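Local coordinates for trypsin-resistant surface T6 protein (Streptococcus pyogenes serotype M6, PDB 4P0D) that probably forms the repeating backbone subunit of the sortase-assembled surface pili of this bacterium, at residues A[321-326]-A[370-375]; A[194-199]-A[259-264]. The protein carries 1 engineered substitution. All blocks are in the same frame, centred on the assembly; numbering follows the deposited sequence. Where two conformers were deposited one is given.

Interaction 1 of 2, residues A[321-326]-A[370-375]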
loop_
_atom_site.group_PDB
_atom_site.type_symbol
_atom_site.label_atom_id
_atom_site.label_comp_id
_atom_site.label_asym_id
_atom_site.label_seq_id
_atom_site.Cartn_x
_atom_site.Cartn_y
_atom_site.Cartn_z
ATOM N N ILE A 321 -11.776 -2.372 26.367
ATOM C CA ILE A 321 -11.912 -2.065 27.775
ATOM C C ILE A 321 -12.454 -3.282 28.517
ATOM O O ILE A 321 -13.410 -3.904 28.079
ATOM C CB ILE A 321 -12.843 -0.863 27.995
ATOM C CG1 ILE A 321 -12.304 0.355 27.235
ATOM C CG2 ILE A 321 -12.967 -0.535 29.485
ATOM C CD1 ILE A 321 -13.224 1.541 27.253
ATOM N N ALA A 322 -11.846 -3.568 29.664
ATOM C CA ALA A 322 -12.223 -4.693 30.506
ATOM C C ALA A 322 -12.289 -4.230 31.958
ATOM O O ALA A 322 -11.619 -3.275 32.351
ATOM C CB ALA A 322 -11.215 -5.827 30.352
ATOM N N PHE A 323 -13.117 -4.895 32.744
ATOM C CA PHE A 323 -13.217 -4.601 34.168
ATOM C C PHE A 323 -13.750 -5.832 34.898
ATOM O O PHE A 323 -14.228 -6.779 34.280
ATOM C CB PHE A 323 -14.140 -3.405 34.406
ATOM C CG PHE A 323 -15.559 -3.618 33.925
ATOM C CD1 PHE A 323 -16.489 -4.252 34.733
ATOM C CD2 PHE A 323 -15.961 -3.175 32.666
ATOM C CE1 PHE A 323 -17.783 -4.446 34.308
ATOM C CE2 PHE A 323 -17.265 -3.352 32.235
ATOM C CZ PHE A 323 -18.178 -3.996 33.054
ATOM N N ARG A 324 -13.657 -5.813 36.220
ATOM C CA ARG A 324 -14.189 -6.904 37.008
ATOM C C ARG A 324 -15.209 -6.382 38.009
ATOM O O ARG A 324 -14.998 -5.342 38.646
ATOM C CB ARG A 324 -13.071 -7.663 37.712
ATOM C CG ARG A 324 -13.521 -9.007 38.251
ATOM C CD ARG A 324 -12.410 -9.685 39.031
ATOM N NE ARG A 324 -12.563 -11.132 38.994
ATOM C CZ ARG A 324 -11.789 -11.990 39.656
ATOM N NH1 ARG A 324 -10.785 -11.552 40.423
ATOM N NH2 ARG A 324 -12.017 -13.295 39.551
ATOM N N LYS A 325 -16.313 -7.121 38.128
ATOM C CA LYS A 325 -17.383 -6.806 39.052
ATOM C C LYS A 325 -17.290 -7.693 40.287
ATOM O O LYS A 325 -17.258 -8.915 40.156
ATOM C CB LYS A 325 -18.726 -7.038 38.361
ATOM C CG LYS A 325 -19.918 -6.475 39.107
ATOM C CD LYS A 325 -19.678 -5.012 39.475
ATOM C CE LYS A 325 -20.900 -4.390 40.113
ATOM N NZ LYS A 325 -21.144 -4.956 41.461
ATOM N N VAL A 326 -17.268 -7.086 41.478
ATOM C CA VAL A 326 -17.142 -7.859 42.720
ATOM C C VAL A 326 -18.072 -7.355 43.822
ATOM O O VAL A 326 -18.583 -6.234 43.754
ATOM C CB VAL A 326 -15.695 -7.851 43.257
ATOM C CG1 VAL A 326 -14.732 -8.419 42.225
ATOM C CG2 VAL A 326 -15.259 -6.454 43.697
ATOM N N TYR A 370 -13.173 6.895 28.582
ATOM C CA TYR A 370 -14.468 6.221 28.534
ATOM C C TYR A 370 -15.096 6.121 29.911
ATOM O O TYR A 370 -14.446 6.386 30.922
ATOM C CB TYR A 370 -14.331 4.831 27.901
ATOM C CG TYR A 370 -13.805 4.932 26.501
ATOM C CD1 TYR A 370 -12.433 5.027 26.262
ATOM C CD2 TYR A 370 -14.672 5.002 25.413
ATOM C CE1 TYR A 370 -11.939 5.162 24.981
ATOM C CE2 TYR A 370 -14.187 5.124 24.125
ATOM C CZ TYR A 370 -12.825 5.212 23.915
ATOM O OH TYR A 370 -12.342 5.346 22.638
ATOM N N LYS A 371 -16.376 5.772 29.928
ATOM C CA LYS A 371 -17.148 5.691 31.147
ATOM C C LYS A 371 -17.884 4.364 31.210
ATOM O O LYS A 371 -18.438 3.889 30.212
ATOM C CB LYS A 371 -18.127 6.865 31.224
ATOM C CG LYS A 371 -17.409 8.199 31.399
ATOM C CD LYS A 371 -18.366 9.365 31.585
ATOM C CE LYS A 371 -18.900 9.861 30.261
ATOM N NZ LYS A 371 -19.421 11.253 30.373
ATOM N N ILE A 372 -17.872 3.771 32.398
ATOM C CA ILE A 372 -18.488 2.494 32.637
ATOM C C ILE A 372 -19.527 2.764 33.681
ATOM O O ILE A 372 -19.210 3.345 34.725
ATOM C CB ILE A 372 -17.484 1.468 33.185
ATOM C CG1 ILE A 372 -16.362 1.258 32.159
ATOM C CG2 ILE A 372 -18.211 0.164 33.520
ATOM C CD1 ILE A 372 -15.104 0.640 32.726
ATOM N N LYS A 373 -20.756 2.377 33.385
ATOM C CA LYS A 373 -21.882 2.644 34.275
ATOM C C LYS A 373 -22.833 1.464 34.253
ATOM O O LYS A 373 -23.158 0.943 33.187
ATOM C CB LYS A 373 -22.595 3.929 33.851
ATOM N N GLU A 374 -23.273 1.032 35.431
ATOM C CA GLU A 374 -24.101 -0.163 35.539
ATOM C C GLU A 374 -25.528 0.111 35.079
ATOM O O GLU A 374 -26.103 1.153 35.387
ATOM C CB GLU A 374 -24.100 -0.698 36.976
ATOM C CG GLU A 374 -24.657 -2.110 37.099
ATOM C CD GLU A 374 -24.243 -2.807 38.390
ATOM O OE1 GLU A 374 -24.321 -2.175 39.455
ATOM O OE2 GLU A 374 -23.866 -4.000 38.338
ATOM N N LEU A 375 -26.067 -0.823 34.308
ATOM C CA LEU A 375 -27.453 -0.792 33.850
ATOM C C LEU A 375 -28.316 -1.727 34.684
ATOM O O LEU A 375 -29.483 -1.413 34.946
ATOM C CB LEU A 375 -27.544 -1.201 32.376
ATOM C CG LEU A 375 -26.705 -0.358 31.414
ATOM C CD1 LEU A 375 -26.862 -0.912 30.012
ATOM C CD2 LEU A 375 -27.110 1.105 31.475
#
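Ile321 meets Tyr370 across the core of a prealbumin-like β-sandwich, where strand 320-327 of one sheet faces strand 368-376 of the other; segments 321-326 and 370-374 cross at -38°, with no hydrogen bond between the two segments. The tip of Ile321, CD1, comes obliquely onto the root of the tyrosine, 3.5 Å from Tyr370 CG and equally near its CB, while the far hydroxyl is held by Ser366 O. On the other branch, Ile321 CG2 lies 4.1 Å from Ile372 CD1. Two residues on, Phe323 has its CG wedged between backbone N and carbonyl carbon (chi1 61°), which stands the ring up into the core; Ile372 CG2 lies over one face in a CH-pi contact, 4.2 Å from the Phe323 ring centroid and off-centre toward the rim. Phe339 meets the same ring edge-to-face. Lys325 then closes the row. Its NZ is joined covalently to Asn479 CG, an intramolecular isopeptide bond to strand 470-479, and Glu374 is placed like the acidic residue that accompanies such bonds in related pilins. Glu374 OE1 accepts a hydrogen bond from Asn384 N; Glu374 OE2 lies 3.5 Å from Lys325 CE.

Interaction 2 of 2, residues A[194-199]-A[259-264]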
loop_
_atom_site.group_PDB
_atom_site.type_symbol
_atom_site.label_atom_id
_atom_site.label_comp_id
_atom_site.label_asym_id
_atom_site.label_seq_id
_atom_site.Cartn_x
_atom_site.Cartn_y
_atom_site.Cartn_z
ATOM N N VAL A 194 -1.588 -0.101 -9.803
ATOM C CA VAL A 194 -1.765 0.163 -8.365
ATOM C C VAL A 194 -2.701 -0.858 -7.698
ATOM O O VAL A 194 -3.739 -1.252 -8.265
ATOM C CB VAL A 194 -2.216 1.632 -8.123
ATOM C CG1 VAL A 194 -2.443 1.908 -6.630
ATOM C CG2 VAL A 194 -1.179 2.594 -8.702
ATOM N N SER A 195 -2.286 -1.344 -6.520
ATOM C CA SER A 195 -3.079 -2.299 -5.746
ATOM C C SER A 195 -3.127 -1.920 -4.268
ATOM O O SER A 195 -2.214 -1.277 -3.741
ATOM C CB SER A 195 -2.510 -3.720 -5.858
ATOM O OG SER A 195 -2.103 -4.041 -7.180
ATOM N N ASP A 196 -4.208 -2.322 -3.606
ATOM C CA ASP A 196 -4.252 -2.375 -2.145
ATOM C C ASP A 196 -5.159 -3.508 -1.737
ATOM O O ASP A 196 -6.050 -3.913 -2.495
ATOM C CB ASP A 196 -4.722 -1.041 -1.559
ATOM C CG ASP A 196 -4.292 -0.831 -0.098
ATOM O OD1 ASP A 196 -3.785 -1.756 0.549
ATOM O OD2 ASP A 196 -4.514 0.275 0.422
ATOM N N ASN A 197 -4.880 -4.071 -0.564
ATOM C CA ASN A 197 -5.785 -5.014 0.071
ATOM C C ASN A 197 -5.800 -4.728 1.567
ATOM O O ASN A 197 -4.760 -4.605 2.212
ATOM C CB ASN A 197 -5.377 -6.464 -0.199
ATOM C CG ASN A 197 -6.526 -7.460 0.030
ATOM O OD1 ASN A 197 -7.638 -7.287 -0.466
ATOM N ND2 ASN A 197 -6.241 -8.523 0.757
ATOM N N MET A 198 -6.994 -4.584 2.094
ATOM C CA MET A 198 -7.182 -4.244 3.494
ATOM C C MET A 198 -7.132 -5.518 4.318
ATOM O O MET A 198 -7.638 -6.551 3.885
ATOM C CB MET A 198 -8.549 -3.590 3.678
ATOM C CG MET A 198 -8.749 -2.271 2.955
ATOM S SD MET A 198 -8.025 -0.932 3.902
ATOM C CE MET A 198 -8.018 0.321 2.625
ATOM N N SER A 199 -6.557 -5.447 5.513
ATOM C CA SER A 199 -6.622 -6.580 6.449
ATOM C C SER A 199 -8.081 -6.825 6.823
ATOM O O SER A 199 -8.951 -5.967 6.578
ATOM C CB SER A 199 -5.791 -6.310 7.703
ATOM O OG SER A 199 -6.209 -5.099 8.305
ATOM N N ILE A 259 -5.285 8.922 -5.686
ATOM C CA ILE A 259 -6.309 7.917 -5.475
ATOM C C ILE A 259 -6.804 8.020 -4.030
ATOM O O ILE A 259 -5.993 8.113 -3.112
ATOM C CB ILE A 259 -5.741 6.494 -5.745
ATOM C CG1 ILE A 259 -5.155 6.399 -7.162
ATOM C CG2 ILE A 259 -6.792 5.402 -5.537
ATOM C CD1 ILE A 259 -4.654 5.014 -7.503
ATOM N N SER A 260 -8.116 7.978 -3.834
ATOM C CA SER A 260 -8.692 7.934 -2.503
ATOM C C SER A 260 -9.700 6.803 -2.378
ATOM O O SER A 260 -10.301 6.374 -3.366
ATOM C CB SER A 260 -9.329 9.284 -2.165
ATOM O OG SER A 260 -8.287 10.217 -2.095
ATOM N N TYR A 261 -9.854 6.296 -1.162
ATOM C CA TYR A 261 -10.842 5.260 -0.884
ATOM C C TYR A 261 -11.080 5.119 0.611
ATOM O O TYR A 261 -10.318 5.629 1.425
ATOM C CB TYR A 261 -10.438 3.922 -1.495
ATOM C CG TYR A 261 -8.991 3.548 -1.298
ATOM C CD1 TYR A 261 -7.996 4.040 -2.143
ATOM C CD2 TYR A 261 -8.611 2.688 -0.270
ATOM C CE1 TYR A 261 -6.660 3.687 -1.965
ATOM C CE2 TYR A 261 -7.287 2.335 -0.083
ATOM C CZ TYR A 261 -6.322 2.820 -0.930
ATOM O OH TYR A 261 -5.009 2.436 -0.728
ATOM N N LYS A 262 -12.154 4.434 0.963
ATOM C CA LYS A 262 -12.545 4.313 2.350
ATOM C C LYS A 262 -12.709 2.882 2.750
ATOM O O LYS A 262 -13.008 2.039 1.916
ATOM C CB LYS A 262 -13.872 5.010 2.553
ATOM C CG LYS A 262 -13.798 6.517 2.457
ATOM C CD LYS A 262 -15.216 7.028 2.599
ATOM C CE LYS A 262 -15.316 8.529 2.595
ATOM N NZ LYS A 262 -16.781 8.827 2.740
ATOM N N ALA A 263 -12.562 2.617 4.042
ATOM C CA ALA A 263 -12.943 1.361 4.615
ATOM C C ALA A 263 -13.545 1.580 5.998
ATOM O O ALA A 263 -13.296 2.602 6.632
ATOM C CB ALA A 263 -11.764 0.415 4.669
ATOM N N VAL A 264 -14.361 0.638 6.460
ATOM C CA VAL A 264 -15.002 0.764 7.774
ATOM C C VAL A 264 -14.595 -0.375 8.714
ATOM O O VAL A 264 -14.622 -1.556 8.338
ATOM C CB VAL A 264 -16.536 0.789 7.657
ATOM C CG1 VAL A 264 -17.041 -0.538 7.128
ATOM C CG2 VAL A 264 -17.167 1.109 9.005
#
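Strand 192-197, with the turn after it, and strand 258-265 lie in opposite layers of the Cna-B-like sandwich and run in nearly the same direction where they touch, residues 194-198 and 259-263 being 13° apart end to end; the spacing is 10.2 Å between the CA atoms of Asp196 and Tyr261 but 8.1 Å between those of Met198 and Ala263. At one end Val194 and Ile259 meet end on, Val194 CG1 lying 3.9 Å from Ile259 CD1. In the middle Tyr261, its ring swung over its own backbone (chi1 44°), spans the interior and gives its hydroxyl proton to Asp196. This hydrogen bond, from Tyr261 OH to Asp196 OD2, is very short at 2.5 Å, and the carboxylate plane stands 80° to the ring. Beyond it Met198, bent at chi2, brings its methyl to the ring edge, in plane, with CE 3.5 Å from Tyr261 CE2, while Met198 SD packs 4.0 Å from Ala263 CB. Phe243 meets the tyrosine ring edge-to-face.

The buried carboxylate is gripped through both oxygens: OD1 accepts Lys279 N, and OD2 takes Lys152 NZ as well as the phenol. Asp196 also touches Asn278, and a lysine, an acid and an asparagine gathered in the core of a pilin domain are consistent with the type of site where intramolecular isopeptide bonds form. Tyr261 thus probably serves as a second-shell residue, fixing the carboxylate's rotation from the facing layer while the methionine and the aliphatic tips pack to either side.

From the N terminus, the chain first passes a separate Ig-like domain and then enters interaction 2, which closes a loop of 59 residues between 194-199 and 259-264 in the Cna-B-like domain. Only after that does interaction 1 open, its segments 321-326 and 370-375 enclosing 43 residues of the prealbumin-like domain. The two loops follow in series, neither nesting nor crossing, with centres 35 Å apart and nearest atoms about 15 Å apart. Each ties the two layers of its own sandwich together. Longer connections frame both: Lys152, earlier in the chain, reaches into interaction 2, and the covalent link to Asn479 binds interaction 1 to a late strand.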